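Local coordinates for gamma-butyrobetaine hydroxylase-like N-terminal domain-containing protein (Acidithiobacillus ferrooxidans, PDB 3LUU) that is of unknown function but binds a zinc ion and carries the fold of the gamma-butyrobetaine hydroxylase-like N-terminal family, at residues Arg13-Ser18 / Thr30-Phe35; Glu36-Glu41 / Arg96-Glu101. All blocks are in the same frame, centred on the assembly; numbering follows the deposited sequence. Where two conformers were deposited one is given.

Contact 1 of 2, residues Arg13-Ser18 / Thr30-Phe35; sequences RPLMIS and TSRLTF
The Phe35 ring packs against Pro14 and Leu15 where the two outer strands of a three-stranded antiparallel sheet run out at the same end. Leu15 O sits 3.5 Å from Phe35 CZ, at an oblique approach to the ring. Pro14 CB meets CZ at the ring edge, near the ring plane, at 4.1 Å. Met16, a selenomethionine, adds a Met-aromatic contact, but this holds for one of two conformers and is not firm. In that conformer the chain bends at chi2 and chi3 (-58° and -49°), which brings SE to 3.8 Å from Phe35 CE2, oblique to the ring. An alanine in place of Phe35 would probably leave Pro14 without its aromatic partner and open a gap at the end of strand 9-15. Farther along, Arg13 and Thr30 cross at about a right angle. The guanidinium edge packs on a methyl there, with Arg13 NH2 3.6 Å from Thr30 CG2. A water links Ser18 OG to Arg32 NH2, its bond to the arginine being weak. Arg13 makes salt bridges to Glu22 and Asp24 of the central strand and to Glu11 of its own strand; Arg32 makes one to Glu22; Thr30 OG1 hydrogen-bonds Asp24. Strand 20-25 lies between the two segments and hydrogen-bonds to both, so they meet mainly through side chains reaching over it, with the Leu15 carbonyl also touching the ring. Beyond the ring, Val66 of strand 66-72 and Ser65 touch Phe35, and Val69 touches Pro14, tying this sheet to the next.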
ATOM      1  N   ARG A  13      -6.459   3.590  -6.012  1.00 12.62           N
ATOM      2  CA  ARG A  13      -7.538   2.695  -6.409  1.00 14.31           C
ATOM      3  C   ARG A  13      -7.267   1.329  -5.832  1.00 16.29           C
ATOM      4  O   ARG A  13      -6.565   0.542  -6.445  1.00 15.48           O
ATOM      5  CB  ARG A  13      -7.613   2.563  -7.930  1.00 14.01           C
ATOM      6  CG  ARG A  13      -7.995   3.838  -8.604  1.00 16.27           C
ATOM      7  CD  ARG A  13      -7.943   3.666 -10.091  1.00 18.50           C
ATOM      8  NE  ARG A  13      -6.589   3.413 -10.600  1.00 16.31           N
ATOM      9  CZ  ARG A  13      -5.681   4.354 -10.873  1.00 18.80           C
ATOM     10  NH1 ARG A  13      -5.939   5.640 -10.667  1.00 18.05           N
ATOM     11  NH2 ARG A  13      -4.499   4.002 -11.355  1.00 18.37           N
ATOM     12  N   PRO A  14      -7.873   1.012  -4.690  1.00 16.60           N
ATOM     13  CA  PRO A  14      -7.755  -0.362  -4.221  1.00 17.34           C
ATOM     14  C   PRO A  14      -8.744  -1.282  -4.957  1.00 17.48           C
ATOM     15  O   PRO A  14      -9.966  -1.078  -4.886  1.00 17.11           O
ATOM     16  CB  PRO A  14      -8.059  -0.254  -2.731  1.00 19.46           C
ATOM     17  CG  PRO A  14      -8.838   0.989  -2.562  1.00 20.28           C
ATOM     18  CD  PRO A  14      -8.605   1.878  -3.757  1.00 16.90           C
ATOM     19  N   LEU A  15      -8.212  -2.265  -5.689  1.00 16.04           N
ATOM     20  CA  LEU A  15      -9.006  -3.138  -6.569  1.00 16.42           C
ATOM     21  C   LEU A  15      -9.228  -4.487  -5.895  1.00 14.87           C
ATOM     22  O   LEU A  15      -8.320  -5.298  -5.780  1.00 16.08           O
ATOM     23  CB  LEU A  15      -8.325  -3.288  -7.933  1.00 16.53           C
ATOM     24  CG  LEU A  15      -8.040  -2.005  -8.757  1.00 19.31           C
ATOM     25  CD1 LEU A  15      -7.050  -2.296  -9.900  1.00 15.22           C
ATOM     26  CD2 LEU A  15      -9.368  -1.366  -9.283  1.00 17.23           C
HETATM   27  N   MSE A  16     -10.454  -4.724  -5.440  1.00 16.76           N
HETATM   28  CA  MSE A  16     -10.774  -5.924  -4.670  0.50 17.15           C
HETATM   29  C   MSE A  16     -10.717  -7.209  -5.488  1.00 18.23           C
HETATM   30  O   MSE A  16     -10.353  -8.242  -4.965  1.00 21.29           O
HETATM   31  CB  MSE A  16     -12.158  -5.820  -4.035  0.50 15.40           C
HETATM   32  CG  MSE A  16     -12.392  -4.583  -3.223  0.50 18.58           C
HETATM   33 SE   MSE A  16     -11.067  -4.466  -1.808  0.38 17.68          SE
HETATM   34  CE  MSE A  16     -11.291  -6.297  -1.161  0.50  8.59           C
ATOM     35  N   ILE A  17     -11.102  -7.150  -6.754  1.00 14.67           N
ATOM     36  CA  ILE A  17     -11.153  -8.369  -7.564  1.00 16.40           C
ATOM     37  C   ILE A  17      -9.730  -8.840  -7.898  1.00 16.50           C
ATOM     38  O   ILE A  17      -9.397  -9.972  -7.652  1.00 17.49           O
ATOM     39  CB  ILE A  17     -12.049  -8.191  -8.847  1.00 15.18           C
ATOM     40  CG1 ILE A  17     -13.473  -7.723  -8.443  1.00 15.31           C
ATOM     41  CG2 ILE A  17     -12.115  -9.484  -9.699  1.00 15.20           C
ATOM     42  CD1 ILE A  17     -14.134  -8.578  -7.402  1.00 17.91           C
ATOM     43  N   SER A  18      -8.899  -7.952  -8.424  1.00 14.71           N
ATOM     44  CA  SER A  18      -7.530  -8.269  -8.751  1.00 14.69           C
ATOM     45  C   SER A  18      -6.551  -8.282  -7.552  1.00 17.29           C
ATOM     46  O   SER A  18      -5.437  -8.771  -7.662  1.00 16.34           O
ATOM     47  CB  SER A  18      -7.058  -7.340  -9.853  1.00 14.85           C
ATOM     48  OG  SER A  18      -7.110  -6.002  -9.423  1.00 20.53           O
ATOM     49  N   THR A  30       2.481   4.714 -12.292  1.00 22.46           N
ATOM     50  CA  THR A  30       1.410   4.109 -11.494  1.00 21.70           C
ATOM     51  C   THR A  30       1.987   2.861 -10.846  1.00 23.40           C
ATOM     52  O   THR A  30       2.510   1.968 -11.538  1.00 24.19           O
ATOM     53  CB  THR A  30       0.181   3.750 -12.335  1.00 21.61           C
ATOM     54  OG1 THR A  30      -0.285   4.922 -12.988  1.00 20.21           O
ATOM     55  CG2 THR A  30      -0.972   3.165 -11.455  1.00 16.75           C
ATOM     56  N   SER A  31       1.929   2.804  -9.516  1.00 22.91           N
ATOM     57  CA  SER A  31       2.341   1.601  -8.809  1.00 22.12           C
ATOM     58  C   SER A  31       1.167   0.669  -8.777  1.00 23.26           C
ATOM     59  O   SER A  31       0.020   1.108  -8.675  1.00 21.27           O
ATOM     60  CB  SER A  31       2.779   1.920  -7.385  1.00 22.89           C
ATOM     61  OG  SER A  31       3.884   2.810  -7.350  1.00 24.94           O
ATOM     62  N   ARG A  32       1.437  -0.621  -8.933  1.00 23.03           N
ATOM     63  CA  ARG A  32       0.430  -1.640  -8.735  1.00 23.55           C
ATOM     64  C   ARG A  32       1.021  -2.578  -7.685  1.00 23.96           C
ATOM     65  O   ARG A  32       1.868  -3.414  -7.999  1.00 24.71           O
ATOM     66  CB  ARG A  32       0.093  -2.366 -10.030  1.00 24.46           C
ATOM     67  CG  ARG A  32      -0.494  -1.490 -11.122  1.00 30.09           C
ATOM     68  CD  ARG A  32      -0.777  -2.311 -12.422  1.00 36.27           C
ATOM     69  NE  ARG A  32      -2.164  -2.752 -12.489  1.00 44.17           N
ATOM     70  CZ  ARG A  32      -2.648  -3.921 -12.062  1.00 54.29           C
ATOM     71  NH1 ARG A  32      -1.862  -4.860 -11.545  1.00 58.21           N
ATOM     72  NH2 ARG A  32      -3.956  -4.160 -12.169  1.00 58.39           N
ATOM     73  N   LEU A  33       0.559  -2.420  -6.442  1.00 17.09           N
ATOM     74  CA  LEU A  33       1.080  -3.139  -5.297  1.00 14.44           C
ATOM     75  C   LEU A  33       0.032  -4.145  -4.842  1.00 16.56           C
ATOM     76  O   LEU A  33      -1.093  -3.748  -4.550  1.00 14.59           O
ATOM     77  CB  LEU A  33       1.407  -2.159  -4.177  1.00 16.17           C
ATOM     78  CG  LEU A  33       2.583  -1.225  -4.479  1.00 16.05           C
ATOM     79  CD1 LEU A  33       2.616  -0.123  -3.439  1.00 19.02           C
ATOM     80  CD2 LEU A  33       3.869  -2.063  -4.505  1.00 17.05           C
ATOM     81  N   THR A  34       0.377  -5.442  -4.816  1.00 13.63           N
ATOM     82  CA  THR A  34      -0.614  -6.438  -4.381  1.00 13.07           C
ATOM     83  C   THR A  34      -0.972  -6.231  -2.899  1.00 12.89           C
ATOM     84  O   THR A  34      -0.138  -5.836  -2.051  1.00 14.69           O
ATOM     85  CB  THR A  34      -0.167  -7.908  -4.597  1.00 11.58           C
ATOM     86  OG1 THR A  34       0.965  -8.178  -3.787  1.00 13.36           O
ATOM     87  CG2 THR A  34       0.143  -8.198  -6.079  1.00 14.85           C
ATOM     88  N   PHE A  35      -2.226  -6.519  -2.579  1.00 13.92           N
ATOM     89  CA  PHE A  35      -2.655  -6.529  -1.176  1.00 13.33           C
ATOM     90  C   PHE A  35      -1.746  -7.409  -0.318  1.00 12.83           C
ATOM     91  O   PHE A  35      -1.414  -7.061   0.823  1.00 15.39           O
ATOM     92  CB  PHE A  35      -4.101  -7.032  -1.099  1.00 13.28           C
ATOM     93  CG  PHE A  35      -5.130  -6.069  -1.678  1.00 12.86           C
ATOM     94  CD1 PHE A  35      -4.806  -4.765  -2.028  1.00 17.90           C
ATOM     95  CD2 PHE A  35      -6.456  -6.447  -1.802  1.00 15.85           C
ATOM     96  CE1 PHE A  35      -5.752  -3.892  -2.529  1.00 15.43           C
ATOM     97  CE2 PHE A  35      -7.415  -5.537  -2.305  1.00 20.75           C
ATOM     98  CZ  PHE A  35      -7.045  -4.262  -2.645  1.00 14.46           C
TER
HETATM   99  O   HOH W   1      -6.184  -5.157 -11.837  1.00 33.76           O

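Contact 2 of 2, residues Glu36-Glu41 / Arg96-Glu101; sequences EHLRVE and RRLDAE. With ZN (zinc ion), chain B.
His37 holds CG anti to its own N (chi1 -170°), which brings NE2 to the zinc ion bound by the C-terminal carboxylate of Glu101. Glu41 keeps CG beside the backbone N (chi1 -56°) and bends at chi2 to reach the same metal. The zinc site joins two helix ends: helix 35-40 supplies His37, and Glu41, four residues on and just past the helix end, adds a carboxylate. The chain terminus beyond helix 92-98 supplies two more oxygens. His37 NE2 and Glu41 OE2 each bind zinc at 2.0 Å. The Glu101 terminus chelates it with O at 2.0 Å and OXT at 2.3 Å. The Glu101 side chain instead turns to Arg97, whose guanidinium carries the carboxylate over one face. That is a pairing of charges, with no N-H aimed at OE2. The metal probably offsets the negative charge of the carboxylates gathered here. Leu98 packs beside the Glu41 ligand. The two chains lie alongside, pointing opposite ways, with Leu98 CD2 3.6 Å from Glu41 CD. Leu98 CD1 packs 3.9 Å from Leu38 CD2. Glu101 O lies at the edge of the His37 imidazole, in its plane, 3.0 Å from NE2, and the two atoms share the zinc.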
ATOM      1  N   GLU A  36      -1.368  -8.567  -0.863  1.00 12.97           N
ATOM      2  CA  GLU A  36      -0.486  -9.499  -0.175  1.00 14.98           C
ATOM      3  C   GLU A  36       0.838  -8.850   0.180  1.00 14.30           C
ATOM      4  O   GLU A  36       1.293  -8.956   1.294  1.00 14.60           O
ATOM      5  CB  GLU A  36      -0.195 -10.690  -1.059  1.00 14.73           C
ATOM      6  CG  GLU A  36       0.732 -11.713  -0.417  1.00 16.34           C
ATOM      7  CD  GLU A  36       1.200 -12.803  -1.381  1.00 13.73           C
ATOM      8  OE1 GLU A  36       1.268 -12.562  -2.614  1.00 15.19           O
ATOM      9  OE2 GLU A  36       1.491 -13.917  -0.883  1.00 14.88           O
ATOM     10  N   HIS A  37       1.471  -8.236  -0.815  1.00 15.37           N
ATOM     11  CA  HIS A  37       2.753  -7.549  -0.642  1.00 15.50           C
ATOM     12  C   HIS A  37       2.663  -6.463   0.424  1.00 14.91           C
ATOM     13  O   HIS A  37       3.493  -6.408   1.339  1.00 15.02           O
ATOM     14  CB  HIS A  37       3.198  -7.000  -1.995  1.00 14.95           C
ATOM     15  CG  HIS A  37       4.597  -6.477  -2.035  1.00 16.90           C
ATOM     16  ND1 HIS A  37       5.083  -5.775  -3.113  1.00 18.36           N
ATOM     17  CD2 HIS A  37       5.618  -6.567  -1.157  1.00 18.43           C
ATOM     18  CE1 HIS A  37       6.339  -5.449  -2.893  1.00 21.61           C
ATOM     19  NE2 HIS A  37       6.683  -5.909  -1.712  1.00 16.44           N
ATOM     20  N   LEU A  38       1.617  -5.652   0.348  1.00 14.82           N
ATOM     21  CA  LEU A  38       1.394  -4.601   1.338  1.00 14.49           C
ATOM     22  C   LEU A  38       1.269  -5.183   2.765  1.00 14.59           C
ATOM     23  O   LEU A  38       1.841  -4.668   3.738  1.00 15.97           O
ATOM     24  CB  LEU A  38       0.143  -3.782   0.963  1.00 15.71           C
ATOM     25  CG  LEU A  38       0.248  -2.899  -0.289  1.00 15.77           C
ATOM     26  CD1 LEU A  38      -1.144  -2.542  -0.770  1.00 12.57           C
ATOM     27  CD2 LEU A  38       1.068  -1.646  -0.005  1.00 16.38           C
ATOM     28  N   ARG A  39       0.539  -6.278   2.881  1.00 14.88           N
ATOM     29  CA  ARG A  39       0.359  -6.904   4.173  1.00 15.68           C
ATOM     30  C   ARG A  39       1.663  -7.471   4.722  1.00 15.18           C
ATOM     31  O   ARG A  39       1.971  -7.290   5.903  1.00 13.67           O
ATOM     32  CB  ARG A  39      -0.741  -7.977   4.077  1.00 12.68           C
ATOM     33  CG  ARG A  39      -1.047  -8.722   5.371  1.00 16.67           C
ATOM     34  CD  ARG A  39      -1.474  -7.801   6.479  1.00 18.66           C
ATOM     35  NE  ARG A  39      -1.550  -8.510   7.741  1.00 20.04           N
ATOM     36  CZ  ARG A  39      -0.553  -8.636   8.617  1.00 28.36           C
ATOM     37  NH1 ARG A  39       0.630  -8.096   8.395  1.00 22.84           N
ATOM     38  NH2 ARG A  39      -0.743  -9.320   9.734  1.00 28.49           N
ATOM     39  N   VAL A  40       2.431  -8.174   3.898  1.00 17.30           N
ATOM     40  CA  VAL A  40       3.642  -8.810   4.436  1.00 17.68           C
ATOM     41  C   VAL A  40       4.737  -7.787   4.694  1.00 19.25           C
ATOM     42  O   VAL A  40       5.618  -8.043   5.488  1.00 16.95           O
ATOM     43  CB  VAL A  40       4.135 -10.007   3.591  1.00 20.56           C
ATOM     44  CG1 VAL A  40       3.000 -11.046   3.431  1.00 18.26           C
ATOM     45  CG2 VAL A  40       4.597  -9.586   2.274  1.00 20.11           C
ATOM     46  N   GLU A  41       4.680  -6.641   4.022  1.00 20.19           N
ATOM     47  CA  GLU A  41       5.572  -5.473   4.301  1.00 26.87           C
ATOM     48  C   GLU A  41       4.943  -4.396   5.182  1.00 29.23           C
ATOM     49  O   GLU A  41       5.449  -3.292   5.233  1.00 33.45           O
ATOM     50  CB  GLU A  41       5.900  -4.743   2.999  1.00 29.28           C
ATOM     51  CG  GLU A  41       6.507  -5.581   1.933  1.00 31.83           C
ATOM     52  CD  GLU A  41       7.975  -5.584   2.023  1.00 37.32           C
ATOM     53  OE1 GLU A  41       8.441  -5.428   3.170  1.00 29.56           O
ATOM     54  OE2 GLU A  41       8.634  -5.712   0.956  1.00 23.32           O
ATOM     55  N   ARG A  96       5.977   4.014  -2.518  1.00 19.73           N
ATOM     56  CA  ARG A  96       6.760   4.120  -3.740  1.00 22.01           C
ATOM     57  C   ARG A  96       7.969   3.168  -3.744  1.00 23.42           C
ATOM     58  O   ARG A  96       8.256   2.523  -4.766  1.00 23.01           O
ATOM     59  CB  ARG A  96       7.182   5.567  -3.967  1.00 21.38           C
ATOM     60  CG  ARG A  96       7.763   5.835  -5.276  1.00 25.89           C
ATOM     61  CD  ARG A  96       6.809   5.544  -6.407  1.00 25.89           C
ATOM     62  NE  ARG A  96       7.566   5.576  -7.649  1.00 27.31           N
ATOM     63  CZ  ARG A  96       7.516   6.533  -8.570  1.00 31.74           C
ATOM     64  NH1 ARG A  96       6.716   7.601  -8.449  1.00 19.78           N
ATOM     65  NH2 ARG A  96       8.290   6.407  -9.636  1.00 36.92           N
ATOM     66  N   ARG A  97       8.654   3.091  -2.604  1.00 22.52           N
ATOM     67  CA  ARG A  97       9.795   2.198  -2.387  1.00 24.63           C
ATOM     68  C   ARG A  97       9.428   0.724  -2.550  1.00 24.69           C
ATOM     69  O   ARG A  97      10.245  -0.060  -3.040  1.00 21.75           O
ATOM     70  CB  ARG A  97      10.418   2.430  -0.988  1.00 27.76           C
ATOM     71  CG  ARG A  97      11.727   3.271  -0.953  1.00 40.46           C
ATOM     72  CD  ARG A  97      12.193   3.668   0.493  1.00 51.10           C
ATOM     73  NE  ARG A  97      11.865   2.665   1.532  1.00 61.34           N
ATOM     74  CZ  ARG A  97      12.729   1.962   2.282  1.00 70.87           C
ATOM     75  NH1 ARG A  97      14.055   2.124   2.180  1.00 75.98           N
ATOM     76  NH2 ARG A  97      12.253   1.088   3.176  1.00 70.67           N
ATOM     77  N   LEU A  98       8.211   0.343  -2.144  1.00 21.86           N
ATOM     78  CA  LEU A  98       7.742  -1.041  -2.326  1.00 24.30           C
ATOM     79  C   LEU A  98       7.606  -1.438  -3.783  1.00 25.86           C
ATOM     80  O   LEU A  98       7.624  -2.620  -4.089  1.00 24.17           O
ATOM     81  CB  LEU A  98       6.417  -1.322  -1.604  1.00 22.40           C
ATOM     82  CG  LEU A  98       6.426  -1.377  -0.083  1.00 20.69           C
ATOM     83  CD1 LEU A  98       4.987  -1.658   0.345  1.00 15.24           C
ATOM     84  CD2 LEU A  98       7.382  -2.397   0.554  1.00 19.63           C
ATOM     85  N   ASP A  99       7.459  -0.470  -4.686  1.00 29.46           N
ATOM     86  CA  ASP A  99       7.432  -0.775  -6.125  1.00 34.67           C
ATOM     87  C   ASP A  99       8.710  -1.507  -6.625  1.00 38.92           C
ATOM     88  O   ASP A  99       8.656  -2.287  -7.577  1.00 41.82           O
ATOM     89  CB  ASP A  99       7.233   0.507  -6.940  1.00 38.49           C
ATOM     90  CG  ASP A  99       6.046   0.442  -7.878  1.00 38.11           C
ATOM     91  OD1 ASP A  99       5.332  -0.587  -7.974  1.00 44.15           O
ATOM     92  OD2 ASP A  99       5.833   1.473  -8.521  1.00 40.61           O
ATOM     93  N   ALA A 100       9.845  -1.274  -5.976  1.00 41.76           N
ATOM     94  CA  ALA A 100      11.083  -1.995  -6.290  1.00 43.48           C
ATOM     95  C   ALA A 100      11.601  -3.004  -5.195  1.00 45.27           C
ATOM     96  O   ALA A 100      12.517  -3.776  -5.488  1.00 50.23           O
ATOM     97  CB  ALA A 100      12.154  -0.984  -6.624  1.00 42.17           C
ATOM     98  N   GLU A 101      11.032  -3.028  -3.977  1.00 45.38           N
ATOM     99  CA  GLU A 101      11.565  -3.851  -2.844  1.00 44.04           C
ATOM    100  C   GLU A 101      10.509  -4.593  -2.024  1.00 41.97           C
ATOM    101  O   GLU A 101       9.314  -4.542  -2.275  1.00 39.64           O
ATOM    102  CB  GLU A 101      12.387  -2.981  -1.864  1.00 46.02           C
ATOM    103  CG  GLU A 101      11.548  -2.151  -0.839  1.00 52.77           C
ATOM    104  CD  GLU A 101      12.377  -1.517   0.281  1.00 59.19           C
ATOM    105  OE1 GLU A 101      13.390  -0.855  -0.060  1.00 59.38           O
ATOM    106  OE2 GLU A 101      11.991  -1.664   1.482  1.00 53.24           O
ATOM    107  OXT GLU A 101      10.825  -5.262  -1.033  1.00 40.15           O
TER
HETATM  108 ZN    ZN B 101       8.604  -6.009  -1.043  1.00 24.27          ZN

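In the fold
Contact 1 is a surface contact and contact 2 is partly buried around its metal; their centres lie about 11 Å apart. Strand 30-34 runs straight into helix 35-40, so the chain passes directly from contact 1 into contact 2. Leu33 of that strand packs against Leu38 and Leu98, and Ser31 OG probably hydrogen-bonds Asp99 OD2 (2.6 Å), which ties the strand to the C-terminal segment as well. The chemistry differs with place. Residues 13-18 and 30-35 meet through one buried ring, a water and charges shared with the central strand. Residues 36-41 and 96-101, far apart in sequence, are joined by metal bonds next to a leucine pair.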